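Local coordinates for replicase polyprotein 1a (Avian infectious bronchitis virus, PDB 3LD1) that is of unknown function but corresponds to a fragment, nsp2a, of the non-structural protein 2 cut from the viral replicase polyprotein, at residues E130-W133 / L134-A137; M145-R148 / R149-G152; V215-R219 / T220-R224. The protein carries 3 engineered substitutions. All coordinates share one frame; numbering follows the deposited sequence.

Overall arrangement
The three contacts follow one another along the chain in the order of their numbers, all in the nsp2 part of the polyprotein, and each is local, made by residues a few positions apart. Contact 1 ends helix 128-134 and turns toward helix 140-162; contact 2 is two successive turns of that next helix. Their centres lie about 11 Å apart and they touch, chiefly through the amide of Gln-135, so the end of one helix is tied to the body of the next. Contact 3 is a separate two-stranded hairpin, 214-217/220-223, further along the chain: its nearest atoms are about 18 Å from contact 1 and about 12 Å from contact 2.

Contact 1 of 3, residues E130-W133 / L134-A137; sequences EILW and LQVA
Two torsions bring Gln-135 back over Ile-131: with chi1 -68° its CG sits beside the backbone N, anti to the carbonyl carbon, and the extended chain beyond (chi2 160°) carries the amide along the preceding turn. There Ile-131 offers CG2, the branch anti to its own N, and this methyl lies 3.6 Å from Gln-135 NE2. The other end of the amide meets Leu-132, whose CD1 comes to 3.3 Å from Gln-135 OE1. The amide therefore lies against two aliphatic side chains, while its NE2 probably hydrogen-bonds to Ala-146 O.

The backbone ends the helix with a change of bonding pattern. Leu-134 N donates to Glu-130 O at 3.0 Å, in the carbonyl plane, and Gln-135 N to Ile-131 O, with a weak second bond to Leu-132 O. The pattern then tightens: Val-136 N reaches Trp-133 O at 2.8 Å, from 65° above the carbonyl plane, and a type I turn runs from Leu-134 to Ala-137. Val-136 CG2 touches the indole at its edge, 4.0 Å from Trp-133 CE3.

Around this helix end, Leu-134 packs on Phe-94 and Tyr-98 of helix 93-103 and on Val-142 of helix 140-162. Glu-130 forms a salt bridge with Lys-97, and the indole stacks edge-to-face with Phe-20 while resting on Ala-33 and Val-36 of helix 30-46.

Contact 2 of 3, residues M145-R148 / R149-G152; sequences MAMR and RLVG
The flat guanidinium groups of Arg-148 and Arg-149 turn outward to acids on other parts of the chain, Arg-148 NE to Asp-116 and Arg-149 NH2 to Asp-123, while Arg-149 NE also donates to Ala-119 O. Within the helix it is the aliphatic stem of Arg-149 that touches, its CG lying 3.4 Å from Ala-146 O.

On another side of the helix, Met-147 CG and Leu-150 CD1 make an apolar contact at 4.3 Å, and Leu-150 CB rests 3.4 Å from Met-147 O. Val-151 lays CG2 against Arg-148 O at 3.6 Å.

The helix is kinked where the N of Arg-149 and of Leu-150 have no bond four residues back. Both turn to acceptors three back: Arg-149 N, its place less sure, to Ala-146 O, and Leu-150 N to Met-147 O at 2.8 Å, from 49° above the carbonyl plane. Ala-146 O, without a bond from Leu-150 N, probably accepts one from Gln-135 NE2 instead.

Three helices flank this bend: Met-147 and Leu-150 pack on Phe-205 of helix 194-207, Val-151 on Phe-181 and Leu-185 of helix 174-185, and Met-145 and Arg-148 on Ala-119 of helix 112-121.

Contact 3 of 3, residues V215-R219 / T220-R224; sequences VVMER and TLVVR
Backbone hydrogen bonds hold this beta hairpin together. Val-215 and Val-222 form an antiparallel hydrogen-bonded pair, with Val-215 N to Val-222 O at 3.1 Å and Val-222 N to Val-215 O at 3.0 Å. Met-217 and Thr-220 make the second such pair, closing a type I' turn through Glu-218 and Arg-219. Its two bonds differ: Met-217 N lies nearly in line with the C=O of Thr-220 (N to O 2.8 Å), whereas Thr-220 N sits 60° above the carbonyl plane of Met-217 O, which also takes a weak bond from Thr-220 OG1. Between them lies the non-hydrogen-bonded pair Val-216/Leu-221, where Val-216 CA makes a CH...O contact of 3.2 Å with Thr-220 O.

Apolar contacts differ by face. On the one shared by Val-215, Met-217, Thr-220 and Val-222, the valines meet methyl to methyl, CG2 to CG2 at 3.9 Å, and the methionine crosses Val-222 at about a right angle, its CB 4.0 Å from Val-222 CG1. On the other, Val-216 CG2 lies 4.3 Å from Leu-221 CD2; Leu-221 also packs on Phe-242 of helix 232-243.

Arg-224 meets the hairpin with its guanidinium against a methyl: bent at chi2 and chi3, it brings NH1 to 3.3 Å from Val-215 CG1, obliquely to the guanidinium plane. Arg-219 NE is bound to Gly-251 O. With no salt bridge across it, the hairpin relies on paired backbone amides and apolar side-chain packing.

Contact 1 of 3, residues E130-W133 / L134-A137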
# COMPACT_ATOMS: atom_id res chain seq x y z
N GLU A 130 -14.03 -16.03 3.91
CA GLU A 130 -14.75 -16.19 2.70
C GLU A 130 -14.77 -14.81 2.01
O GLU A 130 -14.66 -14.74 0.80
CB GLU A 130 -16.15 -16.71 3.00
CG GLU A 130 -16.26 -18.21 3.33
CD GLU A 130 -17.62 -18.52 3.95
OE1 GLU A 130 -18.19 -17.64 4.69
OE2 GLU A 130 -18.15 -19.63 3.70
N ILE A 131 -14.89 -13.74 2.79
CA ILE A 131 -14.75 -12.40 2.32
C ILE A 131 -13.46 -12.22 1.57
O ILE A 131 -13.44 -11.84 0.38
CB ILE A 131 -14.85 -11.38 3.47
CG1 ILE A 131 -16.23 -11.53 4.16
CG2 ILE A 131 -14.57 -10.00 2.92
CD1 ILE A 131 -16.81 -10.28 4.61
N LEU A 132 -12.35 -12.54 2.21
CA LEU A 132 -11.09 -12.42 1.46
C LEU A 132 -11.13 -13.17 0.13
O LEU A 132 -10.56 -12.70 -0.80
CB LEU A 132 -9.87 -12.75 2.30
CG LEU A 132 -9.06 -11.82 3.24
CD1 LEU A 132 -9.39 -10.27 3.40
CD2 LEU A 132 -8.99 -12.54 4.63
N TRP A 133 -11.79 -14.31 -0.00
CA TRP A 133 -11.76 -15.02 -1.30
C TRP A 133 -12.63 -14.27 -2.35
O TRP A 133 -12.27 -14.14 -3.55
CB TRP A 133 -12.16 -16.51 -1.20
CG TRP A 133 -11.25 -17.49 -0.34
CD1 TRP A 133 -11.66 -18.26 0.70
CD2 TRP A 133 -9.83 -17.79 -0.50
NE1 TRP A 133 -10.62 -18.97 1.24
CE2 TRP A 133 -9.49 -18.73 0.51
CE3 TRP A 133 -8.82 -17.35 -1.36
CZ2 TRP A 133 -8.21 -19.24 0.68
CZ3 TRP A 133 -7.55 -17.88 -1.22
CH2 TRP A 133 -7.25 -18.81 -0.19
N LEU A 134 -13.75 -13.75 -1.87
CA LEU A 134 -14.62 -12.90 -2.72
C LEU A 134 -13.77 -11.76 -3.33
O LEU A 134 -13.90 -11.43 -4.53
CB LEU A 134 -15.83 -12.37 -1.93
CG LEU A 134 -16.78 -13.50 -1.46
CD1 LEU A 134 -17.94 -13.00 -0.65
CD2 LEU A 134 -17.31 -14.39 -2.61
N GLN A 135 -12.86 -11.25 -2.50
CA GLN A 135 -12.08 -10.11 -2.87
C GLN A 135 -11.01 -10.52 -3.84
O GLN A 135 -10.33 -9.66 -4.40
CB GLN A 135 -11.53 -9.37 -1.64
CG GLN A 135 -12.63 -8.70 -0.84
CD GLN A 135 -12.19 -8.40 0.59
OE1 GLN A 135 -11.30 -9.07 1.06
NE2 GLN A 135 -12.80 -7.38 1.28
N VAL A 136 -10.90 -11.81 -4.11
CA VAL A 136 -9.98 -12.25 -5.18
C VAL A 136 -10.69 -13.08 -6.22
O VAL A 136 -10.06 -13.69 -7.06
CB VAL A 136 -8.68 -13.03 -4.63
CG1 VAL A 136 -7.78 -12.07 -3.90
CG2 VAL A 136 -9.07 -14.12 -3.67
N ALA A 137 -12.02 -13.06 -6.18
CA ALA A 137 -12.80 -13.77 -7.16
C ALA A 137 -12.40 -13.33 -8.56
O ALA A 137 -12.09 -12.19 -8.72
CB ALA A 137 -14.25 -13.51 -6.92

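Contact 2 of 3, residues M145-R148 / R149-G152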
# COMPACT_ATOMS: atom_id res chain seq x y z
N MET A 145 -17.23 -5.38 -6.06
CA MET A 145 -18.17 -5.06 -4.97
C MET A 145 -17.49 -5.35 -3.66
O MET A 145 -17.42 -4.49 -2.82
CB MET A 145 -19.48 -5.91 -5.11
CG MET A 145 -20.56 -5.77 -3.95
SD MET A 145 -20.02 -6.71 -2.52
CE MET A 145 -20.06 -8.37 -3.10
N ALA A 146 -16.96 -6.57 -3.49
CA ALA A 146 -16.28 -6.96 -2.20
C ALA A 146 -15.09 -6.10 -1.81
O ALA A 146 -14.87 -5.85 -0.60
CB ALA A 146 -15.84 -8.51 -2.21
N MET A 147 -14.27 -5.74 -2.80
CA MET A 147 -13.13 -4.89 -2.53
C MET A 147 -13.51 -3.55 -1.95
O MET A 147 -12.69 -2.90 -1.30
CB MET A 147 -12.25 -4.69 -3.76
CG MET A 147 -11.44 -5.91 -4.19
SD MET A 147 -10.35 -5.53 -5.59
CE MET A 147 -11.27 -6.00 -7.01
N ARG A 148 -14.76 -3.14 -2.15
CA ARG A 148 -15.15 -1.86 -1.65
C ARG A 148 -14.80 -1.77 -0.18
O ARG A 148 -14.61 -0.69 0.29
CB ARG A 148 -16.64 -1.53 -1.96
CG ARG A 148 -16.85 -1.34 -3.47
CD ARG A 148 -18.31 -1.22 -3.86
NE ARG A 148 -18.57 0.16 -4.24
CZ ARG A 148 -18.41 0.61 -5.46
NH1 ARG A 148 -18.06 -0.24 -6.43
NH2 ARG A 148 -18.65 1.86 -5.71
N ARG A 149 -14.67 -2.90 0.52
CA ARG A 149 -14.56 -2.88 2.00
C ARG A 149 -13.18 -2.51 2.41
O ARG A 149 -12.96 -2.11 3.56
CB ARG A 149 -14.80 -4.24 2.65
CG ARG A 149 -16.12 -4.91 2.42
CD ARG A 149 -16.14 -6.26 3.27
NE ARG A 149 -17.36 -6.26 4.06
CZ ARG A 149 -17.45 -6.32 5.39
NH1 ARG A 149 -16.39 -6.48 6.18
NH2 ARG A 149 -18.65 -6.28 5.94
N LEU A 150 -12.24 -2.75 1.49
CA LEU A 150 -10.82 -2.57 1.74
C LEU A 150 -10.37 -1.09 1.78
O LEU A 150 -9.35 -0.78 2.40
CB LEU A 150 -10.00 -3.30 0.71
CG LEU A 150 -10.18 -4.81 0.70
CD1 LEU A 150 -9.44 -5.47 -0.43
CD2 LEU A 150 -9.83 -5.43 1.99
N VAL A 151 -11.17 -0.21 1.16
CA VAL A 151 -10.91 1.22 1.13
C VAL A 151 -10.90 1.71 2.57
O VAL A 151 -9.90 2.17 3.08
CB VAL A 151 -11.96 1.91 0.30
CG1 VAL A 151 -11.71 3.40 0.28
CG2 VAL A 151 -11.96 1.32 -1.15
N GLY A 152 -12.01 1.50 3.25
CA GLY A 152 -12.10 1.72 4.69
C GLY A 152 -10.91 1.17 5.46
O GLY A 152 -10.35 1.90 6.27

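Contact 3 of 3, residues V215-R219 / T220-R224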
# COMPACT_ATOMS: atom_id res chain seq x y z
N VAL A 215 7.08 7.34 4.60
CA VAL A 215 8.46 7.85 4.69
C VAL A 215 8.52 9.24 4.11
O VAL A 215 7.50 9.68 3.54
CB VAL A 215 9.50 6.99 3.91
CG1 VAL A 215 9.60 5.57 4.50
CG2 VAL A 215 9.17 7.02 2.42
N VAL A 216 9.69 9.91 4.20
CA VAL A 216 9.82 11.15 3.43
C VAL A 216 10.85 11.05 2.36
O VAL A 216 11.99 10.69 2.65
CB VAL A 216 10.16 12.31 4.29
CG1 VAL A 216 10.39 13.53 3.40
CG2 VAL A 216 9.05 12.56 5.30
N MET A 217 10.45 11.35 1.15
CA MET A 217 11.34 11.40 0.06
C MET A 217 11.14 12.67 -0.78
O MET A 217 10.00 13.02 -1.21
CB MET A 217 11.07 10.21 -0.83
CG MET A 217 11.18 8.85 -0.14
SD MET A 217 10.77 7.38 -1.20
CE MET A 217 12.28 7.06 -2.17
N GLU A 218 12.25 13.34 -1.06
CA GLU A 218 12.26 14.52 -1.89
C GLU A 218 11.26 15.55 -1.35
O GLU A 218 10.52 16.21 -2.13
CB GLU A 218 12.03 14.14 -3.35
CG GLU A 218 13.25 13.41 -3.97
CD GLU A 218 14.56 14.17 -3.71
OE1 GLU A 218 14.58 15.38 -4.05
OE2 GLU A 218 15.54 13.60 -3.13
N ARG A 219 11.25 15.65 -0.02
CA ARG A 219 10.38 16.56 0.73
C ARG A 219 8.90 16.32 0.54
O ARG A 219 8.10 17.25 0.69
CB ARG A 219 10.64 18.02 0.42
CG ARG A 219 12.08 18.45 0.52
CD ARG A 219 12.36 19.73 -0.31
NE ARG A 219 13.78 20.02 -0.21
CZ ARG A 219 14.73 19.70 -1.11
NH1 ARG A 219 14.43 19.10 -2.31
NH2 ARG A 219 16.02 20.00 -0.81
N THR A 220 8.51 15.09 0.23
CA THR A 220 7.11 14.70 0.31
C THR A 220 7.02 13.53 1.22
O THR A 220 7.97 12.72 1.31
CB THR A 220 6.51 14.14 -1.02
OG1 THR A 220 7.27 14.56 -2.16
CG2 THR A 220 5.15 14.56 -1.18
N LEU A 221 5.84 13.42 1.86
CA LEU A 221 5.39 12.18 2.43
C LEU A 221 5.13 11.24 1.24
O LEU A 221 4.74 11.70 0.18
CB LEU A 221 4.10 12.44 3.18
CG LEU A 221 4.22 13.14 4.56
CD1 LEU A 221 2.89 13.65 5.11
CD2 LEU A 221 4.82 12.20 5.57
N VAL A 222 5.46 9.96 1.36
CA VAL A 222 5.06 8.96 0.39
C VAL A 222 4.68 7.69 1.14
O VAL A 222 5.21 7.40 2.15
CB VAL A 222 6.10 8.71 -0.74
CG1 VAL A 222 7.09 9.88 -0.89
CG2 VAL A 222 6.79 7.32 -0.62
N VAL A 223 3.64 7.00 0.68
CA VAL A 223 3.26 5.73 1.25
C VAL A 223 4.00 4.73 0.40
O VAL A 223 3.69 4.58 -0.80
CB VAL A 223 1.75 5.53 1.13
CG1 VAL A 223 1.39 4.07 1.27
CG2 VAL A 223 1.05 6.29 2.19
N ARG A 224 5.03 4.11 0.98
CA ARG A 224 5.81 3.11 0.25
C ARG A 224 4.89 2.17 -0.53
O ARG A 224 5.03 2.04 -1.73
CB ARG A 224 6.68 2.32 1.23
CG ARG A 224 7.90 3.14 1.79
CD ARG A 224 9.22 2.57 1.25
NE ARG A 224 9.84 1.76 2.29
CZ ARG A 224 10.85 2.17 3.05
NH1 ARG A 224 11.39 3.40 2.83
NH2 ARG A 224 11.31 1.37 4.01